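Local coordinates for protein NAD-dependent aldehyde dehydrogenase (Sinorhizobium meliloti, PDB 3U4J) that probably oxidises aldehydes with NAD or NADP as the electron acceptor, at residues 96-101 with 205-210; 104-109 with 122-127; 365-370 with 396-401. All coordinates share one frame; numbering follows the deposited sequence.

Contact 1 (96-101 with 205-210)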
ATOM      1  N   ASP A  96     -16.059   7.834  22.308  1.00  9.29           N
ATOM      2  CA  ASP A  96     -17.031   8.809  22.877  1.00 10.39           C
ATOM      3  C   ASP A  96     -17.187   8.703  24.384  1.00  9.33           C
ATOM      4  O   ASP A  96     -17.278   9.715  25.051  1.00  8.51           O
ATOM      5  CB  ASP A  96     -18.430   8.666  22.266  1.00  9.61           C
ATOM      6  CG  ASP A  96     -18.487   9.172  20.847  1.00 15.99           C
ATOM      7  OD1 ASP A  96     -17.589   9.946  20.449  1.00 19.75           O
ATOM      8  OD2 ASP A  96     -19.419   8.778  20.123  1.00 21.16           O
ATOM      9  N   LEU A  97     -17.286   7.483  24.907  1.00  8.54           N
ATOM     10  CA  LEU A  97     -17.380   7.297  26.364  1.00  8.82           C
ATOM     11  C   LEU A  97     -16.153   7.766  27.125  1.00  8.95           C
ATOM     12  O   LEU A  97     -16.278   8.306  28.224  1.00  9.62           O
ATOM     13  CB  LEU A  97     -17.643   5.821  26.709  1.00  8.30           C
ATOM     14  CG  LEU A  97     -19.107   5.467  26.542  1.00  9.31           C
ATOM     15  CD1 LEU A  97     -19.222   3.934  26.416  1.00 10.71           C
ATOM     16  CD2 LEU A  97     -19.952   6.021  27.679  1.00 10.98           C
ATOM     17  N   ILE A  98     -14.970   7.508  26.565  1.00  8.83           N
ATOM     18  CA  ILE A  98     -13.710   7.989  27.161  1.00  9.00           C
ATOM     19  C   ILE A  98     -13.752   9.516  27.384  1.00  9.95           C
ATOM     20  O   ILE A  98     -13.450  10.009  28.481  1.00  9.91           O
ATOM     21  CB  ILE A  98     -12.498   7.570  26.325  1.00  8.72           C
ATOM     22  CG1 ILE A  98     -12.369   6.023  26.349  1.00  7.83           C
ATOM     23  CG2 ILE A  98     -11.203   8.243  26.890  1.00  8.30           C
ATOM     24  CD1 ILE A  98     -11.328   5.492  25.374  1.00  6.44           C
ATOM     25  N   LEU A  99     -14.176  10.255  26.361  1.00  9.45           N
ATOM     26  CA  LEU A  99     -14.394  11.681  26.506  1.00 10.95           C
ATOM     27  C   LEU A  99     -15.460  12.040  27.516  1.00 11.71           C
ATOM     28  O   LEU A  99     -15.258  12.936  28.325  1.00 11.74           O
ATOM     29  CB  LEU A  99     -14.678  12.345  25.153  1.00 11.20           C
ATOM     30  CG  LEU A  99     -13.501  12.427  24.182  1.00 13.04           C
ATOM     31  CD1 LEU A  99     -13.879  13.242  22.906  1.00 15.59           C
ATOM     32  CD2 LEU A  99     -12.227  13.022  24.860  1.00 11.99           C
ATOM     33  N   ALA A 100     -16.595  11.344  27.480  1.00 12.52           N
ATOM     34  CA  ALA A 100     -17.673  11.620  28.435  1.00 13.19           C
ATOM     35  C   ALA A 100     -17.179  11.375  29.887  1.00 13.33           C
ATOM     36  O   ALA A 100     -17.606  12.052  30.830  1.00 13.57           O
ATOM     37  CB  ALA A 100     -18.910  10.755  28.115  1.00 13.01           C
ATOM     38  N   ARG A 101     -16.272  10.420  30.070  1.00 12.51           N
ATOM     39  CA  ARG A 101     -15.764  10.126  31.412  1.00 12.60           C
ATOM     40  C   ARG A 101     -14.347  10.670  31.629  1.00 12.52           C
ATOM     41  O   ARG A 101     -13.586  10.140  32.462  1.00 11.39           O
ATOM     42  CB  ARG A 101     -15.793   8.619  31.714  1.00 12.75           C
ATOM     43  CG  ARG A 101     -17.095   7.881  31.338  1.00 15.52           C
ATOM     44  CD  ARG A 101     -18.292   8.281  32.213  1.00 21.84           C
ATOM     45  NE  ARG A 101     -19.449   7.471  31.816  1.00 26.43           N
ATOM     46  CZ  ARG A 101     -20.558   7.940  31.240  1.00 29.81           C
ATOM     47  NH1 ARG A 101     -20.712   9.246  31.011  1.00 30.29           N
ATOM     48  NH2 ARG A 101     -21.539   7.097  30.914  1.00 29.14           N
ATOM     49  N   ILE A 205      -9.743  -1.462  34.054  1.00  9.55           N
ATOM     50  CA  ILE A 205     -11.004  -2.106  34.351  1.00  8.66           C
ATOM     51  C   ILE A 205     -12.107  -1.168  33.859  1.00  9.10           C
ATOM     52  O   ILE A 205     -13.067  -1.608  33.211  1.00  8.36           O
ATOM     53  CB  ILE A 205     -11.132  -2.363  35.890  1.00  9.48           C
ATOM     54  CG1 ILE A 205     -10.298  -3.589  36.287  1.00  9.44           C
ATOM     55  CG2 ILE A 205     -12.590  -2.524  36.298  1.00  5.47           C
ATOM     56  CD1 ILE A 205     -10.031  -3.679  37.804  1.00  8.26           C
ATOM     57  N   ARG A 206     -11.965   0.122  34.146  1.00  9.05           N
ATOM     58  CA  ARG A 206     -12.938   1.083  33.607  1.00  9.49           C
ATOM     59  C   ARG A 206     -13.014   1.020  32.075  1.00  9.01           C
ATOM     60  O   ARG A 206     -14.104   1.095  31.508  1.00  8.48           O
ATOM     61  CB  ARG A 206     -12.708   2.546  34.084  1.00  9.18           C
ATOM     62  CG  ARG A 206     -12.978   2.812  35.565  1.00 11.88           C
ATOM     63  CD  ARG A 206     -14.438   2.633  35.971  1.00 15.05           C
ATOM     64  NE  ARG A 206     -15.287   3.714  35.458  1.00 15.93           N
ATOM     65  CZ  ARG A 206     -16.337   3.540  34.649  1.00 16.74           C
ATOM     66  NH1 ARG A 206     -16.698   2.326  34.256  1.00 14.97           N
ATOM     67  NH2 ARG A 206     -17.047   4.590  34.243  1.00 16.43           N
ATOM     68  N   LEU A 207     -11.873   0.859  31.407  1.00  9.23           N
ATOM     69  CA  LEU A 207     -11.886   0.803  29.929  1.00  8.72           C
ATOM     70  C   LEU A 207     -12.688  -0.411  29.449  1.00  8.65           C
ATOM     71  O   LEU A 207     -13.468  -0.297  28.493  1.00  8.25           O
ATOM     72  CB  LEU A 207     -10.458   0.768  29.362  1.00  8.22           C
ATOM     73  CG  LEU A 207     -10.219   0.792  27.864  1.00  8.69           C
ATOM     74  CD1 LEU A 207     -10.906   2.007  27.192  1.00 11.85           C
ATOM     75  CD2 LEU A 207      -8.701   0.825  27.581  1.00  9.92           C
ATOM     76  N   ALA A 208     -12.504  -1.560  30.115  1.00  8.05           N
ATOM     77  CA  ALA A 208     -13.270  -2.769  29.765  1.00  8.28           C
ATOM     78  C   ALA A 208     -14.760  -2.557  30.041  1.00  7.81           C
ATOM     79  O   ALA A 208     -15.612  -3.081  29.316  1.00  8.69           O
ATOM     80  CB  ALA A 208     -12.765  -3.986  30.534  1.00  7.98           C
ATOM     81  N   GLU A 209     -15.054  -1.809  31.097  1.00  8.16           N
ATOM     82  CA  GLU A 209     -16.444  -1.500  31.449  1.00  9.26           C
ATOM     83  C   GLU A 209     -17.064  -0.560  30.415  1.00  9.22           C
ATOM     84  O   GLU A 209     -18.234  -0.704  30.060  1.00  9.75           O
ATOM     85  CB  GLU A 209     -16.544  -0.948  32.881  1.00  9.61           C
ATOM     86  CG  GLU A 209     -16.129  -2.007  33.937  1.00 10.68           C
ATOM     87  CD  GLU A 209     -16.109  -1.465  35.368  1.00 15.04           C
ATOM     88  OE1 GLU A 209     -16.115  -0.228  35.570  1.00 18.52           O
ATOM     89  OE2 GLU A 209     -16.055  -2.278  36.313  1.00 16.80           O
ATOM     90  N   LEU A 210     -16.274   0.385  29.913  1.00  9.15           N
ATOM     91  CA  LEU A 210     -16.752   1.241  28.799  1.00  9.46           C
ATOM     92  C   LEU A 210     -17.019   0.438  27.526  1.00  8.98           C
ATOM     93  O   LEU A 210     -18.024   0.678  26.840  1.00  9.01           O
ATOM     94  CB  LEU A 210     -15.791   2.394  28.518  1.00  8.92           C
ATOM     95  CG  LEU A 210     -15.536   3.333  29.702  1.00 11.23           C
ATOM     96  CD1 LEU A 210     -14.650   4.503  29.281  1.00 11.50           C
ATOM     97  CD2 LEU A 210     -16.832   3.833  30.294  1.00 12.07           C
TER
HETATM   98  O   HOH W   1     -19.445   4.828  32.653  1.00 19.28           O

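Contact 2 (104-109 with 122-127)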
ATOM      1  N   GLU A 104     -13.270  11.806  35.371  1.00 12.11           N
ATOM      2  CA  GLU A 104     -13.250  10.579  36.181  1.00 12.90           C
ATOM      3  C   GLU A 104     -11.977   9.770  35.894  1.00 12.10           C
ATOM      4  O   GLU A 104     -11.283   9.334  36.818  1.00 12.18           O
ATOM      5  CB  GLU A 104     -14.473   9.686  35.899  1.00 13.39           C
ATOM      6  CG  GLU A 104     -14.520   8.385  36.752  1.00 15.60           C
ATOM      7  CD  GLU A 104     -15.462   7.276  36.197  1.00 20.50           C
ATOM      8  OE1 GLU A 104     -16.324   7.552  35.333  1.00 21.64           O
ATOM      9  OE2 GLU A 104     -15.338   6.110  36.647  1.00 22.87           O
ATOM     10  N   LEU A 105     -11.691   9.539  34.618  1.00 10.38           N
ATOM     11  CA  LEU A 105     -10.570   8.662  34.278  1.00  9.93           C
ATOM     12  C   LEU A 105      -9.225   9.307  34.617  1.00  9.43           C
ATOM     13  O   LEU A 105      -8.283   8.629  35.040  1.00  9.10           O
ATOM     14  CB  LEU A 105     -10.620   8.233  32.811  1.00  9.03           C
ATOM     15  CG  LEU A 105     -11.854   7.418  32.406  1.00 10.21           C
ATOM     16  CD1 LEU A 105     -11.961   7.410  30.884  1.00 10.02           C
ATOM     17  CD2 LEU A 105     -11.744   5.993  32.958  1.00 10.87           C
ATOM     18  N   ALA A 106      -9.151  10.622  34.453  1.00  9.82           N
ATOM     19  CA  ALA A 106      -7.892  11.344  34.642  1.00  9.61           C
ATOM     20  C   ALA A 106      -7.543  11.264  36.116  1.00  9.80           C
ATOM     21  O   ALA A 106      -6.361  11.074  36.490  1.00  9.17           O
ATOM     22  CB  ALA A 106      -8.033  12.824  34.198  1.00  9.08           C
ATOM     23  N   LEU A 107      -8.578  11.423  36.950  1.00  9.57           N
ATOM     24  CA  LEU A 107      -8.398  11.350  38.406  1.00 10.14           C
ATOM     25  C   LEU A 107      -7.909   9.963  38.876  1.00 10.58           C
ATOM     26  O   LEU A 107      -6.987   9.863  39.699  1.00 11.04           O
ATOM     27  CB  LEU A 107      -9.669  11.794  39.149  1.00  9.50           C
ATOM     28  CG  LEU A 107      -9.577  11.741  40.697  1.00 10.94           C
ATOM     29  CD1 LEU A 107      -8.449  12.666  41.268  1.00  9.43           C
ATOM     30  CD2 LEU A 107     -10.922  12.067  41.331  1.00  9.88           C
ATOM     31  N   ILE A 108      -8.518   8.900  38.356  1.00 11.21           N
ATOM     32  CA  ILE A 108      -8.061   7.536  38.658  1.00 11.90           C
ATOM     33  C   ILE A 108      -6.550   7.407  38.338  1.00 12.37           C
ATOM     34  O   ILE A 108      -5.767   7.006  39.198  1.00 11.86           O
ATOM     35  CB  ILE A 108      -8.895   6.471  37.908  1.00 11.64           C
ATOM     36  CG1 ILE A 108     -10.357   6.535  38.337  1.00 11.87           C
ATOM     37  CG2 ILE A 108      -8.359   5.008  38.173  1.00 12.00           C
ATOM     38  CD1 ILE A 108     -11.223   5.514  37.557  1.00 12.19           C
ATOM     39  N   GLU A 109      -6.150   7.796  37.116  1.00 13.00           N
ATOM     40  CA  GLU A 109      -4.769   7.633  36.663  1.00 13.84           C
ATOM     41  C   GLU A 109      -3.854   8.408  37.580  1.00 12.88           C
ATOM     42  O   GLU A 109      -2.793   7.926  37.944  1.00 12.69           O
ATOM     43  CB  GLU A 109      -4.537   8.188  35.240  1.00 14.68           C
ATOM     44  CG  GLU A 109      -4.897   7.307  34.067  1.00 20.13           C
ATOM     45  CD  GLU A 109      -4.043   6.052  33.879  1.00 21.29           C
ATOM     46  OE1 GLU A 109      -3.185   6.007  32.950  1.00 20.64           O
ATOM     47  OE2 GLU A 109      -4.287   5.099  34.631  1.00 22.15           O
ATOM     48  N   GLY A 122      -4.752  15.218  29.789  1.00 10.48           N
ATOM     49  CA  GLY A 122      -4.287  15.209  28.378  1.00 11.51           C
ATOM     50  C   GLY A 122      -4.118  13.795  27.827  1.00 11.17           C
ATOM     51  O   GLY A 122      -4.450  13.523  26.660  1.00 10.51           O
ATOM     52  N   GLU A 123      -3.594  12.890  28.647  1.00 10.08           N
ATOM     53  CA  GLU A 123      -3.509  11.480  28.234  1.00 10.93           C
ATOM     54  C   GLU A 123      -4.846  10.792  27.932  1.00 10.26           C
ATOM     55  O   GLU A 123      -4.943  10.022  26.973  1.00 11.06           O
ATOM     56  CB  GLU A 123      -2.722  10.667  29.248  1.00 10.99           C
ATOM     57  CG  GLU A 123      -1.257  10.959  29.190  1.00 12.85           C
ATOM     58  CD  GLU A 123      -0.457  10.170  30.224  1.00 17.60           C
ATOM     59  OE1 GLU A 123      -0.970   9.152  30.781  1.00 19.61           O
ATOM     60  OE2 GLU A 123       0.699  10.582  30.479  1.00 19.31           O
ATOM     61  N   ILE A 124      -5.850  11.033  28.768  1.00  9.45           N
ATOM     62  CA  ILE A 124      -7.174  10.445  28.539  1.00  9.18           C
ATOM     63  C   ILE A 124      -7.713  10.939  27.199  1.00  9.65           C
ATOM     64  O   ILE A 124      -8.235  10.159  26.423  1.00  8.82           O
ATOM     65  CB  ILE A 124      -8.191  10.813  29.668  1.00  8.82           C
ATOM     66  CG1 ILE A 124      -7.641  10.429  31.049  1.00  9.25           C
ATOM     67  CG2 ILE A 124      -9.571  10.152  29.425  1.00  8.39           C
ATOM     68  CD1 ILE A 124      -7.170   8.929  31.205  1.00  6.83           C
ATOM     69  N   GLY A 125      -7.582  12.243  26.935  1.00  9.72           N
ATOM     70  CA  GLY A 125      -7.964  12.814  25.631  1.00 10.12           C
ATOM     71  C   GLY A 125      -7.227  12.178  24.467  1.00 10.39           C
ATOM     72  O   GLY A 125      -7.813  11.869  23.422  1.00  9.26           O
ATOM     73  N   PHE A 126      -5.927  11.995  24.630  1.00 10.25           N
ATOM     74  CA  PHE A 126      -5.139  11.276  23.638  1.00 11.26           C
ATOM     75  C   PHE A 126      -5.625   9.827  23.423  1.00 10.45           C
ATOM     76  O   PHE A 126      -5.701   9.340  22.299  1.00  8.75           O
ATOM     77  CB  PHE A 126      -3.667  11.298  24.028  1.00 12.36           C
ATOM     78  CG  PHE A 126      -2.753  10.847  22.927  1.00 18.00           C
ATOM     79  CD1 PHE A 126      -2.425  11.707  21.880  1.00 22.72           C
ATOM     80  CD2 PHE A 126      -2.212   9.567  22.936  1.00 21.44           C
ATOM     81  CE1 PHE A 126      -1.557  11.287  20.851  1.00 25.16           C
ATOM     82  CE2 PHE A 126      -1.368   9.138  21.923  1.00 24.30           C
ATOM     83  CZ  PHE A 126      -1.038   9.993  20.875  1.00 24.05           C
ATOM     84  N   CYS A 127      -5.977   9.149  24.506  1.00  9.82           N
ATOM     85  CA  CYS A 127      -6.503   7.785  24.390  1.00  9.23           C
ATOM     86  C   CYS A 127      -7.811   7.753  23.626  1.00  9.29           C
ATOM     87  O   CYS A 127      -8.045   6.821  22.850  1.00  8.27           O
ATOM     88  CB  CYS A 127      -6.721   7.171  25.765  1.00  9.48           C
ATOM     89  SG  CYS A 127      -5.158   6.779  26.543  1.00 12.55           S
TER
HETATM   90  O   HOH W   2      -1.770   6.407  30.764  1.00  9.79           O

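Contact 3 (365-370 with 396-401)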
ATOM      1  N   SER A 365      31.017   6.677  40.500  1.00 18.60           N
ATOM      2  CA  SER A 365      31.688   6.568  39.214  1.00 18.70           C
ATOM      3  C   SER A 365      32.499   7.826  38.903  1.00 19.05           C
ATOM      4  O   SER A 365      33.328   7.802  38.022  1.00 19.50           O
ATOM      5  CB  SER A 365      30.665   6.347  38.073  1.00 19.03           C
ATOM      6  OG  SER A 365      30.009   5.088  38.152  1.00 19.22           O
ATOM      7  N   GLY A 366      32.225   8.928  39.594  1.00 19.16           N
ATOM      8  CA  GLY A 366      32.931  10.195  39.349  1.00 19.25           C
ATOM      9  C   GLY A 366      32.191  11.195  38.479  1.00 19.03           C
ATOM     10  O   GLY A 366      32.772  12.165  38.018  1.00 18.12           O
ATOM     11  N   ALA A 367      30.906  10.947  38.225  1.00 19.11           N
ATOM     12  CA  ALA A 367      30.104  11.871  37.433  1.00 18.42           C
ATOM     13  C   ALA A 367      29.797  13.099  38.279  1.00 18.49           C
ATOM     14  O   ALA A 367      29.710  13.018  39.489  1.00 17.94           O
ATOM     15  CB  ALA A 367      28.823  11.199  36.968  1.00 18.59           C
ATOM     16  N   GLU A 368      29.612  14.240  37.644  1.00 18.65           N
ATOM     17  CA  GLU A 368      29.427  15.465  38.417  1.00 19.77           C
ATOM     18  C   GLU A 368      27.935  15.759  38.619  1.00 18.84           C
ATOM     19  O   GLU A 368      27.207  15.996  37.640  1.00 18.92           O
ATOM     20  CB  GLU A 368      30.135  16.614  37.703  1.00 20.04           C
ATOM     21  CG  GLU A 368      30.084  17.964  38.409  1.00 23.63           C
ATOM     22  CD  GLU A 368      30.452  19.104  37.453  1.00 26.39           C
ATOM     23  OE1 GLU A 368      30.573  20.262  37.903  1.00 27.79           O
ATOM     24  OE2 GLU A 368      30.582  18.841  36.242  1.00 25.34           O
ATOM     25  N   LEU A 369      27.486  15.718  39.876  1.00 18.09           N
ATOM     26  CA  LEU A 369      26.091  15.953  40.217  1.00 17.50           C
ATOM     27  C   LEU A 369      25.852  17.450  40.157  1.00 17.34           C
ATOM     28  O   LEU A 369      26.417  18.198  40.963  1.00 16.71           O
ATOM     29  CB  LEU A 369      25.789  15.495  41.643  1.00 17.97           C
ATOM     30  CG  LEU A 369      24.449  14.829  42.024  1.00 18.86           C
ATOM     31  CD1 LEU A 369      24.059  15.050  43.514  1.00 16.86           C
ATOM     32  CD2 LEU A 369      23.276  15.128  41.091  1.00 15.83           C
ATOM     33  N   LEU A 370      24.988  17.888  39.250  1.00 15.78           N
ATOM     34  CA  LEU A 370      24.720  19.322  39.106  1.00 15.78           C
ATOM     35  C   LEU A 370      23.450  19.769  39.821  1.00 15.74           C
ATOM     36  O   LEU A 370      23.296  20.949  40.151  1.00 15.52           O
ATOM     37  CB  LEU A 370      24.651  19.715  37.630  1.00 15.52           C
ATOM     38  CG  LEU A 370      25.906  19.527  36.782  1.00 16.30           C
ATOM     39  CD1 LEU A 370      25.663  20.051  35.351  1.00 19.11           C
ATOM     40  CD2 LEU A 370      27.107  20.244  37.412  1.00 19.08           C
HETATM   41  N   MSE A 396      30.056   4.164  32.319  1.00 24.03           N
HETATM   42  CA  MSE A 396      29.399   4.243  33.622  1.00 23.21           C
HETATM   43  C   MSE A 396      28.035   3.587  33.576  1.00 22.35           C
HETATM   44  O   MSE A 396      27.308   3.725  32.590  1.00 21.46           O
HETATM   45  CB  MSE A 396      29.247   5.698  34.096  1.00 23.62           C
HETATM   46  CG  MSE A 396      30.560   6.425  34.325  1.00 25.17           C
HETATM   47 SE   MSE A 396      30.175   8.277  34.822  1.00 36.42          SE
HETATM   48  CE  MSE A 396      32.008   9.020  34.936  1.00 28.44           C
ATOM     49  N   SER A 397      27.681   2.902  34.660  1.00 20.92           N
ATOM     50  CA  SER A 397      26.353   2.310  34.779  1.00 20.20           C
ATOM     51  C   SER A 397      25.222   3.325  34.507  1.00 19.68           C
ATOM     52  O   SER A 397      24.208   2.952  33.921  1.00 20.43           O
ATOM     53  CB  SER A 397      26.174   1.632  36.140  1.00 19.93           C
ATOM     54  OG  SER A 397      26.058   2.603  37.166  1.00 20.35           O
ATOM     55  N   ILE A 398      25.387   4.593  34.900  1.00 18.71           N
ATOM     56  CA  ILE A 398      24.332   5.592  34.619  1.00 17.88           C
ATOM     57  C   ILE A 398      24.217   6.012  33.133  1.00 17.81           C
ATOM     58  O   ILE A 398      23.176   6.550  32.724  1.00 18.12           O
ATOM     59  CB  ILE A 398      24.388   6.848  35.517  1.00 17.89           C
ATOM     60  CG1 ILE A 398      25.680   7.653  35.275  1.00 17.29           C
ATOM     61  CG2 ILE A 398      24.160   6.479  36.997  1.00 17.90           C
ATOM     62  CD1 ILE A 398      25.534   9.126  35.641  1.00 18.74           C
ATOM     63  N   ALA A 399      25.272   5.796  32.344  1.00 16.95           N
ATOM     64  CA  ALA A 399      25.173   5.972  30.888  1.00 17.36           C
ATOM     65  C   ALA A 399      24.499   4.766  30.242  1.00 17.50           C
ATOM     66  O   ALA A 399      23.889   4.889  29.206  1.00 18.06           O
ATOM     67  CB  ALA A 399      26.546   6.203  30.250  1.00 17.03           C
ATOM     68  N   ARG A 400      24.601   3.601  30.861  1.00 17.98           N
ATOM     69  CA  ARG A 400      24.221   2.367  30.182  1.00 18.51           C
ATOM     70  C   ARG A 400      22.840   1.804  30.564  1.00 17.72           C
ATOM     71  O   ARG A 400      22.090   1.321  29.695  1.00 16.96           O
ATOM     72  CB  ARG A 400      25.292   1.302  30.439  1.00 19.77           C
ATOM     73  CG  ARG A 400      26.581   1.511  29.659  1.00 24.86           C
ATOM     74  CD  ARG A 400      26.472   0.870  28.269  1.00 33.28           C
ATOM     75  NE  ARG A 400      27.529   1.329  27.369  1.00 37.74           N
ATOM     76  CZ  ARG A 400      27.986   0.643  26.327  1.00 38.52           C
ATOM     77  NH1 ARG A 400      27.480  -0.548  26.038  1.00 39.19           N
ATOM     78  NH2 ARG A 400      28.951   1.160  25.572  1.00 40.09           N
ATOM     79  N   GLU A 401      22.524   1.824  31.860  1.00 16.23           N
ATOM     80  CA  GLU A 401      21.329   1.142  32.357  1.00 15.80           C
ATOM     81  C   GLU A 401      20.138   2.095  32.454  1.00 14.63           C
ATOM     82  O   GLU A 401      20.305   3.293  32.689  1.00 12.88           O
ATOM     83  CB  GLU A 401      21.629   0.445  33.688  1.00 16.61           C
ATOM     84  CG  GLU A 401      22.900  -0.398  33.557  1.00 21.84           C
ATOM     85  CD  GLU A 401      23.217  -1.292  34.730  1.00 30.07           C
ATOM     86  OE1 GLU A 401      22.467  -1.304  35.732  1.00 32.67           O
ATOM     87  OE2 GLU A 401      24.240  -2.018  34.629  1.00 33.97           O
TER
HETATM   88  O   HOH W   3      27.394   4.979  37.237  1.00 13.25           O

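Contact 1 (96-101 with 205-210)
L210 pushes its branched end from helix 202-214 between L97, I98 and R101 at the C-terminal end of helix 84-100. Helix 202-214 is the connecting helix of a beta-alpha-beta crossover between parallel strands 191-195 and 221-223, in what is probably the Rossmann-type dinucleotide-binding domain of the family. Helix 84-100 lies beside it; the axes of the two segments approach to 10.5 Å, their N-to-C directions at 126°.

The bulk of the contact is apolar. L210 CD1 lies 4.0 Å from I98 CG1, the two side chains meeting at about a right angle, while L210 CD2 approaches L97 CB and R101 CG, both at 4.2 Å. L97 CD1 comes within 3.5 Å of the L210 carbonyl O. Deeper in, I98 CD1 meets L207 CD1 at 4.0 Å. L207 has CG anti to the backbone N (chi1 -176°), which swings its branch over toward the I98 side, where F175 of helix 174-187 touches both residues.

The polar part is charged and lies to one side. R206 and R101 each have acidic partners: R206 NE pairs with E104 and its NH1 with E209 OE1, one turn on, while R101 NH2 pairs with E213. These carboxylates probably offset the nearness of two like charges. L97 CD2 lies over one face of the R101 guanidinium, displaced from its centre. Between the two arginines a single water lies in the plane of both guanidinium groups, at their edges, accepting from R101 NE (2.8 Å) and from R206 NH2 (2.9 Å).

Contact 2 (104-109 with 122-127)
I124 fits against one flank of helix 102-113, its CG1, CG2 and CD1 spread over the surface formed by L105, A106 and E109. CG1 lies right over the backbone, 3.7 Å from A106 CA, and faces A106 CB on the same residue. CG2 turns toward the side chain of L105, 3.9 Å from L105 CD1, the two side chains crossing at about a right angle. The terminal CD1 is folded back by chi2 of -53° and drops between L105 CB (3.9 Å) and E109 CG (4.0 Å).

Helices 102-113 and 117-138 follow each other with only a short connection, and this contact closes the splayed helical hairpin they make: the segment axes approach to 9.1 Å and diverge from antiparallel, at 123°. A106 and I124 form the nearest backbone pair, and the small alanine side chain lets the isoleucine reach the main chain.

Beside the apolar patch two buried carboxylates come near each other. E109 OE1 and E123 OE1 stand 4.4 Å apart, bridged by a water that donates to both, 2.6 Å from E109 OE1 and 2.9 Å from E123 OE1. A bend at chi2 (-67°) turns the E109 chain so that its CG touches I124 CD1 while the carboxylate points on toward the water. Further out, E109 OE1 also takes the backbone N of F175, and E109 OE2 is bonded to T203 OG1, linking the hairpin to helices 174-187 and 202-214. E123 OE1 forms a salt bridge with K115 in the connection, whose positive charge probably offsets some of the repulsion between the two carboxylates, and E123 OE2 accepts from Q119 NE2.

Contact 3 (365-370 with 396-401)
The selenomethionine M396 carries the tight part of the contact, laid lengthwise along the turn S365-A367. Its chain is extended beyond CG (chi2 177°), so CG and the selenium lie against S365 CB and A367 CB, at 3.8 Å and 3.9 Å respectively, and the terminal CE reaches back to within 3.6 Å of the S365 carbonyl O. A367 CB also meets I398 CD1 at 4.1 Å, on the side next to the selenium.

Toward S365 OG the fit is looser and a water fills in. It lies 2.8 Å from S365 OG and accepts from the backbone N of I398 at 3.1 Å, an amide in the first turn of helix 397-400, while S365 OG also bonds to the A361 carbonyl.

G366, exposed and with positive phi (99°), ends helix 349-364 in a Schellman motif and turns the chain into strand 368-371. That strand pairs antiparallel with strand 383-390, which through F389 touches both A367 and I398, and the short helix 397-400, with M396 at its N-cap position, lies beside the end of helix 349-364.

From the N terminus, helix 84-100 enters first and contact 1 ties its end to helix 202-214, closing a loop of about a hundred residues. Nested within that loop, contact 2 closes the short hairpin between helices 102-113 and 117-138. The two adjoin, with centres about 10 Å apart, and I98 CG2 packs on the I124 carbonyl O. Together they gather four helices on one part of the fold. Contact 3 follows later in the chain, in series with both, joining the end of helix 349-364 and strand 368-371 to helix 397-400 beside the second sheet; its centre is about 43 Å from that of contact 1.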